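Local coordinates for 2,5-dihydroxypyridine 5,6-dioxygenase (Pseudomonas putida KT2440, PDB 7CUP), which catalyses the iron-dependent, O2-consuming cleavage of the 2,5-dihydroxypyridine ring between carbons 5 and 6, yielding N-formylmaleamate in bacterial nicotinate degradation, at residues Gly206-Asp211 / Phe299-Gly304; Leu217-Tyr222 / Arg249-Tyr254; Ile263-Trp268 / Pro316-Ile321; Gly304-Thr307 / Lys312-Thr315. One frame throughout, in Å; residues are numbered along the deposited sequence.

Interaction 1: residues Gly206-Asp211 / Phe299-Gly304; sequences GTLVLD and FLFSTG. With FE (Fe (III) ion), chain G.
Leu208 drives one methyl, CD1, onto the flat of the Phe301 ring. The CH-pi geometry is nearly ideal: CD1 stands 3.7 Å from the centroid of the Phe301 ring and 4° off the ring normal, so all six ring carbons lie about equally far from it. The two side chains approach from opposite directions. With CG of Phe301 between its backbone N and carbonyl carbon (chi1 66°), the ring is presented broadside to the leucine. The other methyl, Leu208 CD2, turns to Phe299 and lies 3.8 Å from its CE2, the two side chains crossing at about a right angle. One leucine thus divides its branches between two aromatic residues of alternate positions on strand 299-303. Leu210 adds a lighter contact in a different orientation, its CD1 lying 4.2 Å from Phe301 CZ at the ring edge. No hydrogen bond joins the segments, whose strand axes come no closer than 10.7 Å and run at 108° to each other. Leu229 and Ile321 also pack on Phe301. Ser302, directly after Phe301, binds iron through OG. This is side-chain packing between two beta-sheets, one of whose strands also carries Ser302 of the non-heme iron site.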
loop_
_atom_site.group_PDB
_atom_site.type_symbol
_atom_site.label_atom_id
_atom_site.label_comp_id
_atom_site.label_asym_id
_atom_site.label_seq_id
_atom_site.Cartn_x
_atom_site.Cartn_y
_atom_site.Cartn_z
ATOM N N GLY A 206 -4.076 -4.375 -54.168
ATOM C CA GLY A 206 -5.022 -5.506 -54.262
ATOM C C GLY A 206 -6.039 -5.509 -53.134
ATOM O O GLY A 206 -6.470 -4.418 -52.722
ATOM N N THR A 207 -6.389 -6.699 -52.645
ATOM C CA THR A 207 -7.481 -6.945 -51.671
ATOM C C THR A 207 -6.940 -7.723 -50.460
ATOM O O THR A 207 -6.301 -8.793 -50.649
ATOM C CB THR A 207 -8.630 -7.699 -52.350
ATOM O OG1 THR A 207 -8.872 -6.985 -53.556
ATOM C CG2 THR A 207 -9.904 -7.760 -51.538
ATOM N N LEU A 208 -7.193 -7.199 -49.254
ATOM C CA LEU A 208 -7.048 -7.978 -48.002
ATOM C C LEU A 208 -8.433 -8.131 -47.383
ATOM O O LEU A 208 -9.077 -7.112 -47.124
ATOM C CB LEU A 208 -6.058 -7.273 -47.072
ATOM C CG LEU A 208 -4.606 -7.309 -47.547
ATOM C CD1 LEU A 208 -3.772 -6.261 -46.823
ATOM C CD2 LEU A 208 -3.992 -8.709 -47.412
ATOM N N VAL A 209 -8.876 -9.381 -47.217
ATOM C CA VAL A 209 -10.190 -9.697 -46.587
ATOM C C VAL A 209 -9.927 -10.126 -45.140
ATOM O O VAL A 209 -9.257 -11.158 -44.899
ATOM C CB VAL A 209 -10.972 -10.767 -47.376
ATOM C CG1 VAL A 209 -12.206 -11.252 -46.615
ATOM C CG2 VAL A 209 -11.336 -10.250 -48.770
ATOM N N LEU A 210 -10.448 -9.357 -44.202
ATOM C CA LEU A 210 -10.557 -9.847 -42.810
ATOM C C LEU A 210 -11.720 -10.829 -42.834
ATOM O O LEU A 210 -12.841 -10.400 -43.070
ATOM C CB LEU A 210 -10.803 -8.681 -41.850
ATOM C CG LEU A 210 -9.586 -7.835 -41.500
ATOM C CD1 LEU A 210 -9.022 -7.143 -42.730
ATOM C CD2 LEU A 210 -9.961 -6.799 -40.456
ATOM N N ASP A 211 -11.442 -12.114 -42.706
ATOM C CA ASP A 211 -12.506 -13.142 -42.673
ATOM C C ASP A 211 -13.140 -13.147 -41.288
ATOM O O ASP A 211 -12.577 -12.528 -40.360
ATOM C CB ASP A 211 -11.966 -14.518 -43.024
ATOM C CG ASP A 211 -13.053 -15.493 -43.430
ATOM O OD1 ASP A 211 -14.212 -15.060 -43.528
ATOM O OD2 ASP A 211 -12.723 -16.650 -43.669
ATOM N N PHE A 299 -0.657 -14.050 -41.306
ATOM C CA PHE A 299 -0.165 -12.879 -42.065
ATOM C C PHE A 299 -0.540 -11.650 -41.245
ATOM O O PHE A 299 -1.723 -11.479 -40.926
ATOM C CB PHE A 299 -0.775 -12.794 -43.463
ATOM C CG PHE A 299 -0.399 -11.534 -44.187
ATOM C CD1 PHE A 299 0.914 -11.292 -44.536
ATOM C CD2 PHE A 299 -1.340 -10.573 -44.468
ATOM C CE1 PHE A 299 1.274 -10.111 -45.171
ATOM C CE2 PHE A 299 -0.993 -9.412 -45.134
ATOM C CZ PHE A 299 0.321 -9.172 -45.465
ATOM N N LEU A 300 0.448 -10.843 -40.897
ATOM C CA LEU A 300 0.241 -9.631 -40.081
ATOM C C LEU A 300 0.581 -8.446 -40.950
ATOM O O LEU A 300 1.747 -8.344 -41.374
ATOM C CB LEU A 300 1.151 -9.673 -38.850
ATOM C CG LEU A 300 1.034 -8.471 -37.918
ATOM C CD1 LEU A 300 -0.371 -8.371 -37.322
ATOM C CD2 LEU A 300 2.082 -8.557 -36.814
ATOM N N PHE A 301 -0.384 -7.570 -41.157
ATOM C CA PHE A 301 -0.101 -6.245 -41.738
ATOM C C PHE A 301 -0.518 -5.173 -40.746
ATOM O O PHE A 301 -1.279 -5.457 -39.808
ATOM C CB PHE A 301 -0.774 -6.048 -43.095
ATOM C CG PHE A 301 -2.273 -6.002 -43.100
ATOM C CD1 PHE A 301 -3.012 -7.165 -42.969
ATOM C CD2 PHE A 301 -2.940 -4.799 -43.265
ATOM C CE1 PHE A 301 -4.397 -7.121 -42.990
ATOM C CE2 PHE A 301 -4.325 -4.762 -43.294
ATOM C CZ PHE A 301 -5.046 -5.924 -43.160
ATOM N N SER A 302 -0.036 -3.971 -41.014
ATOM C CA SER A 302 -0.241 -2.794 -40.161
ATOM C C SER A 302 -0.595 -1.586 -41.036
ATOM O O SER A 302 -0.365 -1.644 -42.271
ATOM C CB SER A 302 0.984 -2.562 -39.312
ATOM O OG SER A 302 0.784 -1.411 -38.511
ATOM N N THR A 303 -1.132 -0.543 -40.401
ATOM C CA THR A 303 -1.554 0.713 -41.059
ATOM C C THR A 303 -0.959 1.901 -40.305
ATOM O O THR A 303 -0.659 1.757 -39.099
ATOM C CB THR A 303 -3.077 0.813 -41.133
ATOM O OG1 THR A 303 -3.592 1.053 -39.819
ATOM C CG2 THR A 303 -3.698 -0.419 -41.752
ATOM N N GLY A 304 -0.823 3.030 -41.003
ATOM C CA GLY A 304 -0.456 4.331 -40.434
ATOM C C GLY A 304 1.045 4.589 -40.541
ATOM O O GLY A 304 1.621 4.479 -41.622
HETATM FE FE FE G . 2.072 -2.124 -36.742
HETATM O O HOH W 1 3.216 -0.127 -37.217
HETATM O O HOH W 2 3.101 -2.736 -34.761
#

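Interaction 2: residues Leu217-Tyr222 / Arg249-Tyr254; sequences LPFKNY and RDYMKY
Phe219 and Tyr251 form a T-shaped (edge-to-face) aromatic pair that joins the loop after strand 215-216 to helix 243-253. The ring planes stand at 84° and the centroids are 5.0 Å apart, with Phe219 supplying the edge and Tyr251 the face. Tyr251 leaves the helix with CG opposite its backbone N (chi1 -180°), a course that carries the ring out toward the loop. Phe219 has its CG beside the backbone N instead (chi1 -52°), and this turn brings the far end of the ring, CE1 and CZ, up to the tyrosine although the CB bond itself does not aim there. CE1 sits 3.6 Å above the plane of the Tyr251 ring, over its centre, while CZ lies closer to the CG side.

The loop begins with a cis peptide bond before Pro218, whose ring reaches the far end of the same tyrosine. The pair is buried, and its surroundings extend the aromatic cluster: Tyr247 meets Phe219 edge-to-face, Phe255 meets Tyr251 in the same manner, and Leu281 of a neighbouring subunit packs on both Phe219 and Tyr251. The contact therefore belongs to a hydrophobic patch at a subunit interface as well as to the chain's own core. At the phenolic end of the tyrosine the approach is looser, with Pro218 CG 4.3 Å from Tyr251 OH.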
loop_
_atom_site.group_PDB
_atom_site.type_symbol
_atom_site.label_atom_id
_atom_site.label_comp_id
_atom_site.label_asym_id
_atom_site.label_seq_id
_atom_site.Cartn_x
_atom_site.Cartn_y
_atom_site.Cartn_z
ATOM N N LEU A 217 -6.299 -5.219 -33.998
ATOM C CA LEU A 217 -5.682 -4.612 -32.797
ATOM C C LEU A 217 -5.537 -3.114 -33.061
ATOM O O LEU A 217 -5.106 -2.749 -34.143
ATOM C CB LEU A 217 -4.336 -5.308 -32.582
ATOM C CG LEU A 217 -4.385 -6.830 -32.485
ATOM C CD1 LEU A 217 -2.996 -7.392 -32.333
ATOM C CD2 LEU A 217 -5.253 -7.284 -31.319
ATOM N N PRO A 218 -5.855 -2.196 -32.121
ATOM C CA PRO A 218 -6.206 -2.532 -30.729
ATOM C C PRO A 218 -7.676 -2.813 -30.353
ATOM O O PRO A 218 -7.941 -2.835 -29.176
ATOM C CB PRO A 218 -5.792 -1.252 -29.982
ATOM C CG PRO A 218 -6.117 -0.158 -30.965
ATOM C CD PRO A 218 -5.801 -0.735 -32.336
ATOM N N PHE A 219 -8.579 -3.084 -31.298
ATOM C CA PHE A 219 -10.001 -3.355 -30.970
ATOM C C PHE A 219 -10.095 -4.677 -30.195
ATOM O O PHE A 219 -10.998 -4.822 -29.377
ATOM C CB PHE A 219 -10.918 -3.416 -32.196
ATOM C CG PHE A 219 -10.871 -2.246 -33.155
ATOM C CD1 PHE A 219 -10.308 -1.035 -32.799
ATOM C CD2 PHE A 219 -11.386 -2.376 -34.440
ATOM C CE1 PHE A 219 -10.263 0.019 -33.702
ATOM C CE2 PHE A 219 -11.354 -1.315 -35.339
ATOM C CZ PHE A 219 -10.759 -0.129 -34.976
ATOM N N LYS A 220 -9.227 -5.633 -30.491
ATOM C CA LYS A 220 -9.218 -6.973 -29.848
ATOM C C LYS A 220 -10.584 -7.658 -30.005
ATOM O O LYS A 220 -11.090 -8.187 -29.015
ATOM C CB LYS A 220 -8.801 -6.838 -28.384
ATOM C CG LYS A 220 -7.400 -6.287 -28.207
ATOM C CD LYS A 220 -7.127 -5.678 -26.870
ATOM C CE LYS A 220 -5.670 -5.352 -26.726
ATOM N NZ LYS A 220 -5.478 -4.189 -25.838
ATOM N N ASN A 221 -11.131 -7.664 -31.222
ATOM C CA ASN A 221 -12.389 -8.367 -31.578
ATOM C C ASN A 221 -12.039 -9.401 -32.620
ATOM O O ASN A 221 -11.163 -9.125 -33.428
ATOM C CB ASN A 221 -13.450 -7.440 -32.176
ATOM C CG ASN A 221 -14.001 -6.466 -31.157
ATOM O OD1 ASN A 221 -14.339 -5.313 -31.476
ATOM N ND2 ASN A 221 -14.101 -6.940 -29.924
ATOM N N TYR A 222 -12.678 -10.551 -32.557
ATOM C CA TYR A 222 -12.781 -11.486 -33.699
ATOM C C TYR A 222 -13.899 -10.968 -34.608
ATOM O O TYR A 222 -15.022 -10.801 -34.119
ATOM C CB TYR A 222 -13.066 -12.898 -33.200
ATOM C CG TYR A 222 -11.996 -13.481 -32.319
ATOM C CD1 TYR A 222 -10.890 -14.108 -32.858
ATOM C CD2 TYR A 222 -12.125 -13.489 -30.941
ATOM C CE1 TYR A 222 -9.943 -14.732 -32.057
ATOM C CE2 TYR A 222 -11.177 -14.085 -30.125
ATOM C CZ TYR A 222 -10.068 -14.700 -30.678
ATOM O OH TYR A 222 -9.122 -15.271 -29.860
ATOM N N ARG A 249 -14.292 2.164 -40.242
ATOM C CA ARG A 249 -14.259 3.425 -41.031
ATOM C C ARG A 249 -14.392 4.621 -40.082
ATOM O O ARG A 249 -13.684 5.606 -40.261
ATOM C CB ARG A 249 -15.365 3.501 -42.089
ATOM C CG ARG A 249 -15.124 2.722 -43.371
ATOM C CD ARG A 249 -16.219 3.064 -44.398
ATOM N NE ARG A 249 -17.588 2.791 -43.934
ATOM C CZ ARG A 249 -18.226 1.632 -44.063
ATOM N NH1 ARG A 249 -17.651 0.587 -44.636
ATOM N NH2 ARG A 249 -19.462 1.517 -43.617
ATOM N N ASP A 250 -15.289 4.545 -39.111
ATOM C CA ASP A 250 -15.533 5.652 -38.161
ATOM C C ASP A 250 -14.287 5.868 -37.292
ATOM O O ASP A 250 -13.975 7.032 -36.944
ATOM C CB ASP A 250 -16.778 5.351 -37.334
ATOM C CG ASP A 250 -17.364 6.529 -36.591
ATOM O OD1 ASP A 250 -18.304 7.146 -37.108
ATOM O OD2 ASP A 250 -16.889 6.806 -35.495
ATOM N N TYR A 251 -13.609 4.793 -36.900
ATOM C CA TYR A 251 -12.416 4.899 -36.033
ATOM C C TYR A 251 -11.327 5.637 -36.798
ATOM O O TYR A 251 -10.769 6.613 -36.298
ATOM C CB TYR A 251 -11.922 3.522 -35.605
ATOM C CG TYR A 251 -10.708 3.576 -34.715
ATOM C CD1 TYR A 251 -10.825 3.939 -33.379
ATOM C CD2 TYR A 251 -9.444 3.288 -35.203
ATOM C CE1 TYR A 251 -9.713 3.969 -32.549
ATOM C CE2 TYR A 251 -8.323 3.306 -34.387
ATOM C CZ TYR A 251 -8.462 3.648 -33.055
ATOM O OH TYR A 251 -7.371 3.717 -32.244
ATOM N N MET A 252 -11.020 5.141 -37.992
ATOM C CA MET A 252 -9.960 5.699 -38.861
ATOM C C MET A 252 -10.266 7.161 -39.227
ATOM O O MET A 252 -9.308 7.956 -39.224
ATOM C CB MET A 252 -9.785 4.828 -40.098
ATOM C CG MET A 252 -9.317 3.449 -39.731
ATOM S SD MET A 252 -8.771 2.407 -41.063
ATOM C CE MET A 252 -7.132 3.079 -41.339
ATOM N N LYS A 253 -11.518 7.555 -39.470
ATOM C CA LYS A 253 -11.790 8.951 -39.904
ATOM C C LYS A 253 -11.663 9.891 -38.694
ATOM O O LYS A 253 -11.431 11.085 -38.901
ATOM C CB LYS A 253 -13.126 9.084 -40.651
ATOM C CG LYS A 253 -14.398 8.888 -39.840
ATOM C CD LYS A 253 -14.768 10.032 -38.874
ATOM C CE LYS A 253 -15.729 9.607 -37.769
ATOM N NZ LYS A 253 -15.227 9.910 -36.404
ATOM N N TYR A 254 -11.758 9.364 -37.470
ATOM C CA TYR A 254 -11.646 10.136 -36.212
ATOM C C TYR A 254 -10.394 11.004 -36.243
ATOM O O TYR A 254 -10.395 12.147 -35.745
ATOM C CB TYR A 254 -11.581 9.187 -35.016
ATOM C CG TYR A 254 -11.196 9.812 -33.700
ATOM C CD1 TYR A 254 -12.017 10.711 -33.071
ATOM C CD2 TYR A 254 -9.994 9.494 -33.089
ATOM C CE1 TYR A 254 -11.678 11.267 -31.847
ATOM C CE2 TYR A 254 -9.645 10.017 -31.860
ATOM C CZ TYR A 254 -10.486 10.917 -31.238
ATOM O OH TYR A 254 -10.146 11.433 -30.025
#

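Interaction 3: residues Ile263-Trp268 / Pro316-Ile321; sequences ISHIGW and PCHLDI. With FE (Fe (III) ion), chain G.
His265 and Asp320 are brought to one iron by different first torsions. In His265, CG lies between the backbone N and the carbonyl carbon (chi1 62°), which swings the imidazole off strand 263-268; in Asp320, CG sits beside the backbone N (chi1 -76°). With His318, two residues before the aspartate, all three side chains end at the metal: His265 NE2 and His318 NE2 each bind iron at 2.2 Å, and Asp320 OD1 binds it at 2.3 Å.

The ligand atoms crowd each other without hydrogen bonding. His265 NE2 stands 3.2 Å from Asp320 OD1, a separation explained by their common metal, and the imidazole and carboxylate planes are 62° apart. The two imidazole nitrogens, His265 NE2 and His318 NE2, stand 4.4 Å apart, about twice the bond length, because they bind on opposite sides of the metal. Asp320 binds through one oxygen only: OD2 remains 3.5 Å from the iron, where it accepts a hydrogen bond from water 2, itself a ligand, at 2.8 Å. Arg293 forms a salt bridge to the same OD2, which probably helps fix the rotation of the carboxylate. On the far side of the His318 ring, ND1 is hydrogen-bonded to Thr73 O, which probably helps fix the rotation of the ring.

Ser302 OG and waters 1 and 2 complete six ligands. Two histidines and one carboxylate are the ligand types of many non-heme iron dioxygenases, but with the histidines opposed the three do not form the usual facial triad of such sites.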
loop_
_atom_site.group_PDB
_atom_site.type_symbol
_atom_site.label_atom_id
_atom_site.label_comp_id
_atom_site.label_asym_id
_atom_site.label_seq_id
_atom_site.Cartn_x
_atom_site.Cartn_y
_atom_site.Cartn_z
ATOM N N ILE A 263 -0.498 1.378 -45.812
ATOM C CA ILE A 263 -0.003 0.060 -45.360
ATOM C C ILE A 263 1.427 0.225 -44.861
ATOM O O ILE A 263 2.280 0.816 -45.579
ATOM C CB ILE A 263 -0.113 -1.004 -46.444
ATOM C CG1 ILE A 263 -1.550 -1.138 -46.953
ATOM C CG2 ILE A 263 0.416 -2.325 -45.926
ATOM C CD1 ILE A 263 -2.582 -1.544 -45.891
ATOM N N SER A 264 1.660 -0.255 -43.640
ATOM C CA SER A 264 2.973 -0.232 -42.956
ATOM C C SER A 264 3.582 -1.630 -43.050
ATOM O O SER A 264 3.854 -2.081 -44.160
ATOM C CB SER A 264 2.830 0.275 -41.539
ATOM O OG SER A 264 2.885 1.697 -41.539
ATOM N N HIS A 265 3.814 -2.313 -41.937
ATOM C CA HIS A 265 4.634 -3.541 -41.959
ATOM C C HIS A 265 3.761 -4.713 -42.401
ATOM O O HIS A 265 2.520 -4.649 -42.247
ATOM C CB HIS A 265 5.402 -3.720 -40.642
ATOM C CG HIS A 265 4.557 -3.879 -39.433
ATOM N ND1 HIS A 265 4.004 -5.094 -39.081
ATOM C CD2 HIS A 265 4.197 -2.993 -38.484
ATOM C CE1 HIS A 265 3.316 -4.953 -37.963
ATOM N NE2 HIS A 265 3.416 -3.670 -37.585
ATOM N N ILE A 266 4.400 -5.719 -42.990
ATOM C CA ILE A 266 3.747 -6.913 -43.582
ATOM C C ILE A 266 4.689 -8.051 -43.263
ATOM O O ILE A 266 5.895 -7.831 -43.361
ATOM C CB ILE A 266 3.512 -6.696 -45.095
ATOM C CG1 ILE A 266 4.778 -6.237 -45.816
ATOM C CG2 ILE A 266 2.398 -5.699 -45.324
ATOM C CD1 ILE A 266 4.649 -6.246 -47.329
ATOM N N GLY A 267 4.187 -9.179 -42.799
ATOM C CA GLY A 267 5.084 -10.253 -42.363
ATOM C C GLY A 267 4.296 -11.464 -41.949
ATOM O O GLY A 267 3.099 -11.514 -42.241
ATOM N N TRP A 268 4.933 -12.411 -41.282
ATOM C CA TRP A 268 4.238 -13.644 -40.851
ATOM C C TRP A 268 4.770 -14.109 -39.496
ATOM O O TRP A 268 5.859 -13.681 -39.099
ATOM C CB TRP A 268 4.292 -14.710 -41.956
ATOM C CG TRP A 268 5.619 -15.337 -42.241
ATOM C CD1 TRP A 268 6.061 -16.532 -41.768
ATOM C CD2 TRP A 268 6.665 -14.840 -43.096
ATOM N NE1 TRP A 268 7.320 -16.795 -42.234
ATOM C CE2 TRP A 268 7.706 -15.789 -43.070
ATOM C CE3 TRP A 268 6.816 -13.700 -43.885
ATOM C CZ2 TRP A 268 8.880 -15.646 -43.809
ATOM C CZ3 TRP A 268 7.992 -13.534 -44.588
ATOM C CH2 TRP A 268 9.002 -14.499 -44.555
ATOM N N PRO A 316 -0.602 9.255 -35.894
ATOM C CA PRO A 316 -0.686 8.459 -34.670
ATOM C C PRO A 316 -1.555 7.202 -34.801
ATOM O O PRO A 316 -1.365 6.286 -34.031
ATOM C CB PRO A 316 -1.355 9.416 -33.682
ATOM C CG PRO A 316 -2.185 10.322 -34.550
ATOM C CD PRO A 316 -1.357 10.510 -35.798
ATOM N N CYS A 317 -2.501 7.189 -35.740
ATOM C CA CYS A 317 -3.455 6.057 -35.890
ATOM C C CYS A 317 -2.723 4.797 -36.376
ATOM O O CYS A 317 -2.209 4.792 -37.494
ATOM C CB CYS A 317 -4.578 6.431 -36.836
ATOM S SG CYS A 317 -5.829 5.139 -36.996
ATOM N N HIS A 318 -2.723 3.738 -35.566
ATOM C CA HIS A 318 -1.970 2.492 -35.830
ATOM C C HIS A 318 -2.861 1.261 -35.613
ATOM O O HIS A 318 -3.389 1.077 -34.485
ATOM C CB HIS A 318 -0.740 2.476 -34.931
ATOM C CG HIS A 318 -0.038 1.171 -34.978
ATOM N ND1 HIS A 318 -0.012 0.314 -33.907
ATOM C CD2 HIS A 318 0.590 0.552 -35.991
ATOM C CE1 HIS A 318 0.630 -0.779 -34.237
ATOM N NE2 HIS A 318 1.014 -0.651 -35.504
ATOM N N LEU A 319 -2.994 0.415 -36.638
ATOM C CA LEU A 319 -3.694 -0.898 -36.540
ATOM C C LEU A 319 -2.732 -2.027 -36.897
ATOM O O LEU A 319 -1.894 -1.835 -37.796
ATOM C CB LEU A 319 -4.904 -0.922 -37.475
ATOM C CG LEU A 319 -5.902 0.213 -37.278
ATOM C CD1 LEU A 319 -7.016 0.095 -38.311
ATOM C CD2 LEU A 319 -6.482 0.226 -35.865
ATOM N N ASP A 320 -2.805 -3.124 -36.138
ATOM C CA ASP A 320 -2.175 -4.434 -36.427
ATOM C C ASP A 320 -3.308 -5.400 -36.698
ATOM O O ASP A 320 -4.255 -5.479 -35.868
ATOM C CB ASP A 320 -1.274 -4.914 -35.292
ATOM C CG ASP A 320 0.053 -4.181 -35.275
ATOM O OD1 ASP A 320 0.426 -3.676 -36.326
ATOM O OD2 ASP A 320 0.669 -4.090 -34.206
ATOM N N ILE A 321 -3.217 -6.103 -37.820
ATOM C CA ILE A 321 -4.308 -6.986 -38.312
ATOM C C ILE A 321 -3.702 -8.304 -38.770
ATOM O O ILE A 321 -3.129 -8.365 -39.852
ATOM C CB ILE A 321 -5.085 -6.300 -39.444
ATOM C CG1 ILE A 321 -5.656 -4.965 -38.978
ATOM C CG2 ILE A 321 -6.147 -7.244 -39.974
ATOM C CD1 ILE A 321 -6.305 -4.132 -40.076
HETATM FE FE FE G . 2.072 -2.124 -36.742
HETATM O O HOH W 2 3.101 -2.736 -34.761
HETATM O O HOH W 1 3.216 -0.127 -37.217
#

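Interaction 4: residues Gly304-Thr307 / Lys312-Thr315; sequences GPNT and KRKT
Arg313 reaches across the connection between strands 299-303 and 319-323 and ties its two limbs together, its side chain bonding to Gly304 and lying against Asn306, its backbone bonding to Asn306. This is a loop without regular helix or strand, held by a compact hydrogen-bond network. From the backbone outward, Arg313 CB first meets Asn306 OD1 at 3.3 Å, and CG stays near the same oxygen. CD is only loosely near Gly304 O, at 3.9 Å. The chain bends at chi3, turning the guanidinium so that its edge meets the glycine carbonyl. NE then donates to Gly304 O at 2.8 Å, with the acceptor close to the guanidinium plane but the donor tilted 35° from the carbonyl plane. NH2 adds a weak second bond to the same oxygen, so one carbonyl is gripped twice.

Asn306 lies over one face of the guanidinium, its CG 3.6 Å above the plane and offset toward the rim, the amide and guanidinium planes 32° apart. Its ND2 is near NH1 and NH2, all donors, and makes no bond to them; a weak bond to Glu201 is among its partners. NH2 also has weak bonds to Ile263 O and Ser264 OG, linking the loop to the iron-bearing strand.

Backbone and side chain of Asn306 bridge back to Arg313: Asn306 N donates to Arg313 O, and Arg313 N donates to OD1. Beyond them, Pro305 packs against Thr315, whose hydroxyl bonds to Asp257. The Arg313 N bond to Asn306 OD1 is 2.9 Å long, its C=O...N angle 163°.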
loop_
_atom_site.group_PDB
_atom_site.type_symbol
_atom_site.label_atom_id
_atom_site.label_comp_id
_atom_site.label_asym_id
_atom_site.label_seq_id
_atom_site.Cartn_x
_atom_site.Cartn_y
_atom_site.Cartn_z
ATOM N N GLY A 304 -0.823 3.030 -41.003
ATOM C CA GLY A 304 -0.456 4.331 -40.434
ATOM C C GLY A 304 1.045 4.589 -40.541
ATOM O O GLY A 304 1.621 4.479 -41.622
ATOM N N PRO A 305 1.708 4.929 -39.413
ATOM C CA PRO A 305 3.044 5.521 -39.444
ATOM C C PRO A 305 4.116 4.542 -39.935
ATOM O O PRO A 305 3.980 3.348 -39.730
ATOM C CB PRO A 305 3.324 5.889 -37.977
ATOM C CG PRO A 305 2.422 4.964 -37.165
ATOM C CD PRO A 305 1.206 4.727 -38.039
ATOM N N ASN A 306 5.148 5.066 -40.585
ATOM C CA ASN A 306 6.283 4.244 -41.073
ATOM C C ASN A 306 7.596 5.024 -40.944
ATOM O O ASN A 306 8.576 4.536 -41.531
ATOM C CB ASN A 306 6.022 3.707 -42.491
ATOM C CG ASN A 306 5.804 4.775 -43.551
ATOM O OD1 ASN A 306 5.700 5.968 -43.249
ATOM N ND2 ASN A 306 5.702 4.353 -44.805
ATOM N N THR A 307 7.651 6.126 -40.171
ATOM C CA THR A 307 8.903 6.934 -39.997
ATOM C C THR A 307 9.954 6.128 -39.230
ATOM O O THR A 307 11.121 6.454 -39.400
ATOM C CB THR A 307 8.743 8.280 -39.275
ATOM O OG1 THR A 307 8.346 7.994 -37.936
ATOM C CG2 THR A 307 7.754 9.214 -39.930
ATOM N N LYS A 312 7.348 8.285 -44.904
ATOM C CA LYS A 312 6.847 9.689 -44.850
ATOM C C LYS A 312 5.819 9.877 -43.728
ATOM O O LYS A 312 5.678 10.993 -43.224
ATOM C CB LYS A 312 6.235 10.073 -46.201
ATOM C CG LYS A 312 7.187 9.885 -47.377
ATOM C CD LYS A 312 6.508 9.547 -48.680
ATOM C CE LYS A 312 5.821 10.732 -49.322
ATOM N NZ LYS A 312 5.573 10.479 -50.763
ATOM N N ARG A 313 5.146 8.814 -43.315
ATOM C CA ARG A 313 3.928 8.921 -42.472
ATOM C C ARG A 313 4.297 8.947 -40.977
ATOM O O ARG A 313 4.939 7.996 -40.510
ATOM C CB ARG A 313 3.013 7.767 -42.874
ATOM C CG ARG A 313 2.643 7.781 -44.355
ATOM C CD ARG A 313 1.375 6.976 -44.564
ATOM N NE ARG A 313 1.644 5.617 -44.135
ATOM C CZ ARG A 313 2.305 4.715 -44.856
ATOM N NH1 ARG A 313 2.737 5.005 -46.076
ATOM N NH2 ARG A 313 2.516 3.506 -44.365
ATOM N N LYS A 314 3.887 9.985 -40.239
ATOM C CA LYS A 314 4.055 10.022 -38.757
ATOM C C LYS A 314 2.692 10.044 -38.040
ATOM O O LYS A 314 2.660 10.396 -36.851
ATOM C CB LYS A 314 4.921 11.216 -38.354
ATOM C CG LYS A 314 4.286 12.590 -38.546
ATOM C CD LYS A 314 4.764 13.649 -37.547
ATOM C CE LYS A 314 6.249 13.598 -37.229
ATOM N NZ LYS A 314 7.087 13.514 -38.455
ATOM N N THR A 315 1.608 9.681 -38.724
ATOM C CA THR A 315 0.216 9.729 -38.195
ATOM C C THR A 315 0.131 8.845 -36.949
ATOM O O THR A 315 0.794 7.818 -36.878
ATOM C CB THR A 315 -0.799 9.300 -39.263
ATOM O OG1 THR A 315 -2.113 9.544 -38.769
ATOM C CG2 THR A 315 -0.673 7.844 -39.641
#

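Interactions 1 and 3 share the sheet in which strand 299-303 lies between 263-269 and 319-323; interaction 1 joins it to the sheet of strand 207-210. Their centres are about 8 Å apart, and they share the iron and both waters. Interaction 4 takes over at Gly304, in the loop between strands 299-303 and 319-323, its centre about 11 Å from that of interaction 3. Along the chain the segments of 1 and 3 alternate, 2 falls between those of 1, and 4 between those of 3. Leu217 N meets Asp320 O at 2.8 Å, a probable hydrogen bond. The metal site is thus bordered by the loops of interactions 2 and 4, the Pro218 side chain about 9 Å from the iron (nearest atom).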